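Local coordinates for protein HTH-type transcriptional regulator TreR (Bacillus subtilis, PDB 2OGG) that represses the trePA operon and binds trehalose-6-phosphate, represented here by its effector-binding domain without the DNA-binding part, at residues A[16-21]-A[36-41]. Sequence-based numbering, arbitrary orientation.
Sequences FGLEPP and DIWEVI. With GOL (glycerol), chain E; SO4 (sulfate ion), chain D.
Ile-37 O is gripped by two donors, the N-H of Glu-19 across the strand gap (N to O 3.2 Å) and the O3 hydroxyl of a glycerol probably from the crystallisation liquor, whose O3 lies 2.8 Å from Ile-37 O. Leu-18 adds a CA-H...O contact to the same oxygen. The amide of Ile-37 returns a bond to Glu-19 O, 3.0 Å from its N. Two residues along each strand, Gly-17 and Glu-39 form the second hydrogen-bonded pair; Glu-39 N to Gly-17 O, at 2.9 Å, is the straighter of its two bonds, at 167°. The pairing is antiparallel and joins strand 11-19, an outermost strand of the sheet within this chain, to strand 37-46 in the UTRA effector-binding domain. Phe-16, Leu-18, Trp-38 and Val-40 share one face of it. There CD1 of Leu-18 sits over one face of the indole in a CH-pi contact, 4.0 Å from the centroid of the Trp-38 five-membered ring, while Leu-18 CB reaches Trp-38 CE3 at 3.7 Å. With CG anti to the backbone N (chi1 165°), the Phe-16 side chain lies alongside Val-40, whose CG2 meets the ring at its edge, 3.7 Å from Phe-16 CD1. The ring runs nearly parallel to that of Trp-38 but slid well aside. Trp-38 NE1 bonds to Val-63 O. On the other face Pro-21 packs crosswise on Ile-37, and one water donates to both Glu-19 OE1 and Glu-39 OE1, probably easing their repulsion; Glu-39 OE2 bonds to Tyr-57 OH. Just before strand 37-46, the Asp-36 N-H points almost linearly at O1 of a sulfate, probably also from the liquor, 2.7 Å from Asp-36 N.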
loop_
_atom_site.group_PDB
_atom_site.type_symbol
_atom_site.label_atom_id
_atom_site.label_comp_id
_atom_site.label_asym_id
_atom_site.label_seq_id
_atom_site.Cartn_x
_atom_site.Cartn_y
_atom_site.Cartn_z
ATOM N N PHE A 16 -21.133 -24.287 -7.581
ATOM C CA PHE A 16 -21.138 -23.136 -8.455
ATOM C C PHE A 16 -22.585 -22.918 -8.822
ATOM O O PHE A 16 -23.316 -23.875 -9.144
ATOM C CB PHE A 16 -20.302 -23.427 -9.689
ATOM C CG PHE A 16 -20.511 -22.464 -10.816
ATOM C CD1 PHE A 16 -20.010 -21.184 -10.747
ATOM C CD2 PHE A 16 -20.949 -22.912 -12.036
ATOM C CE1 PHE A 16 -20.070 -20.339 -11.842
ATOM C CE2 PHE A 16 -20.975 -22.069 -13.135
ATOM C CZ PHE A 16 -20.511 -20.799 -13.039
ATOM N N GLY A 17 -23.056 -21.694 -8.633
ATOM C CA GLY A 17 -24.497 -21.443 -8.766
ATOM C C GLY A 17 -24.851 -19.999 -8.560
ATOM O O GLY A 17 -23.964 -19.193 -8.283
ATOM N N LEU A 18 -26.050 -19.651 -9.027
ATOM C CA LEU A 18 -26.570 -18.284 -9.002
ATOM C C LEU A 18 -27.929 -18.354 -8.270
ATOM O O LEU A 18 -28.901 -18.919 -8.778
ATOM C CB LEU A 18 -26.765 -17.770 -10.431
ATOM C CG LEU A 18 -27.378 -16.366 -10.597
ATOM C CD1 LEU A 18 -26.463 -15.303 -10.014
ATOM C CD2 LEU A 18 -27.703 -16.019 -12.059
ATOM N N GLU A 19 -27.977 -17.794 -7.068
ATOM C CA GLU A 19 -29.154 -17.872 -6.230
ATOM C C GLU A 19 -29.218 -16.602 -5.420
ATOM O O GLU A 19 -28.217 -15.887 -5.328
ATOM C CB GLU A 19 -28.985 -19.049 -5.269
ATOM C CG GLU A 19 -29.285 -20.413 -5.865
ATOM C CD GLU A 19 -28.940 -21.527 -4.900
ATOM O OE1 GLU A 19 -27.760 -21.581 -4.476
ATOM O OE2 GLU A 19 -29.869 -22.280 -4.504
ATOM N N PRO A 20 -30.351 -16.365 -4.732
ATOM C CA PRO A 20 -30.364 -15.340 -3.673
ATOM C C PRO A 20 -29.370 -15.722 -2.541
ATOM O O PRO A 20 -29.176 -16.899 -2.257
ATOM C CB PRO A 20 -31.809 -15.410 -3.135
ATOM C CG PRO A 20 -32.592 -16.188 -4.163
ATOM C CD PRO A 20 -31.599 -17.144 -4.759
ATOM N N PRO A 21 -28.853 -14.733 -1.809
ATOM C CA PRO A 21 -27.909 -14.998 -0.717
ATOM C C PRO A 21 -28.460 -15.688 0.562
ATOM O O PRO A 21 -29.572 -15.390 1.009
ATOM C CB PRO A 21 -27.367 -13.612 -0.391
ATOM C CG PRO A 21 -28.461 -12.701 -0.779
ATOM C CD PRO A 21 -29.139 -13.300 -1.968
ATOM N N ASP A 36 -29.196 -11.207 -6.927
ATOM C CA ASP A 36 -28.714 -12.480 -7.431
ATOM C C ASP A 36 -27.202 -12.531 -7.244
ATOM O O ASP A 36 -26.476 -11.650 -7.711
ATOM C CB ASP A 36 -29.110 -12.667 -8.900
ATOM C CG ASP A 36 -30.533 -13.203 -9.056
ATOM O OD1 ASP A 36 -31.084 -13.728 -8.057
ATOM O OD2 ASP A 36 -31.064 -13.191 -10.198
ATOM N N ILE A 37 -26.743 -13.554 -6.538
ATOM C CA ILE A 37 -25.352 -13.652 -6.144
ATOM C C ILE A 37 -24.767 -14.920 -6.744
ATOM O O ILE A 37 -25.389 -15.967 -6.691
ATOM C CB ILE A 37 -25.232 -13.757 -4.590
ATOM C CG1 ILE A 37 -25.736 -12.473 -3.928
ATOM C CG2 ILE A 37 -23.802 -14.024 -4.171
ATOM C CD1 ILE A 37 -24.985 -11.255 -4.376
ATOM N N TRP A 38 -23.578 -14.821 -7.323
ATOM C CA TRP A 38 -22.894 -15.991 -7.839
ATOM C C TRP A 38 -22.144 -16.552 -6.646
ATOM O O TRP A 38 -21.673 -15.770 -5.819
ATOM C CB TRP A 38 -21.862 -15.547 -8.866
ATOM C CG TRP A 38 -22.427 -15.115 -10.159
ATOM C CD1 TRP A 38 -22.337 -13.872 -10.719
ATOM C CD2 TRP A 38 -22.999 -15.967 -11.162
ATOM N NE1 TRP A 38 -22.830 -13.893 -12.018
ATOM C CE2 TRP A 38 -23.181 -15.179 -12.328
ATOM C CE3 TRP A 38 -23.210 -17.342 -11.248
ATOM C CZ2 TRP A 38 -23.647 -15.712 -13.517
ATOM C CZ3 TRP A 38 -23.667 -17.876 -12.450
ATOM C CH2 TRP A 38 -23.897 -17.066 -13.553
ATOM N N GLU A 39 -22.212 -17.868 -6.437
ATOM C CA GLU A 39 -21.366 -18.519 -5.441
ATOM C C GLU A 39 -20.446 -19.529 -6.113
ATOM O O GLU A 39 -20.902 -20.352 -6.900
ATOM C CB GLU A 39 -22.211 -19.235 -4.404
ATOM C CG GLU A 39 -21.497 -20.423 -3.752
ATOM C CD GLU A 39 -22.263 -21.024 -2.562
ATOM O OE1 GLU A 39 -23.359 -21.587 -2.779
ATOM O OE2 GLU A 39 -21.789 -20.897 -1.404
ATOM N N VAL A 40 -19.149 -19.438 -5.868
ATOM C CA VAL A 40 -18.225 -20.450 -6.407
ATOM C C VAL A 40 -17.374 -21.010 -5.270
ATOM O O VAL A 40 -16.798 -20.247 -4.468
ATOM C CB VAL A 40 -17.271 -19.851 -7.437
ATOM C CG1 VAL A 40 -16.437 -20.960 -8.110
ATOM C CG2 VAL A 40 -18.042 -19.016 -8.464
ATOM N N ILE A 41 -17.429 -22.324 -5.089
ATOM C CA ILE A 41 -16.608 -22.947 -4.080
ATOM C C ILE A 41 -15.633 -23.925 -4.726
ATOM O O ILE A 41 -16.036 -24.887 -5.396
ATOM C CB ILE A 41 -17.466 -23.598 -2.996
ATOM C CG1 ILE A 41 -18.191 -22.527 -2.178
ATOM C CG2 ILE A 41 -16.634 -24.487 -2.084
ATOM C CD1 ILE A 41 -19.210 -23.120 -1.237
HETATM C C1 GOL E . -25.609 -17.042 -1.443
HETATM O O1 GOL E . -25.523 -17.614 -0.153
HETATM C C2 GOL E . -25.776 -18.126 -2.504
HETATM O O2 GOL E . -26.739 -19.064 -2.063
HETATM C C3 GOL E . -26.184 -17.499 -3.843
HETATM O O3 GOL E . -25.553 -18.125 -4.958
HETATM S S SO4 D . -30.205 -8.947 -9.680
HETATM O O1 SO4 D . -29.356 -9.054 -8.490
HETATM O O2 SO4 D . -29.880 -7.690 -10.363
HETATM O O3 SO4 D . -29.957 -10.062 -10.610
HETATM O O4 SO4 D . -31.609 -8.972 -9.255
HETATM O O HOH W 1 -25.267 -21.128 -5.290
#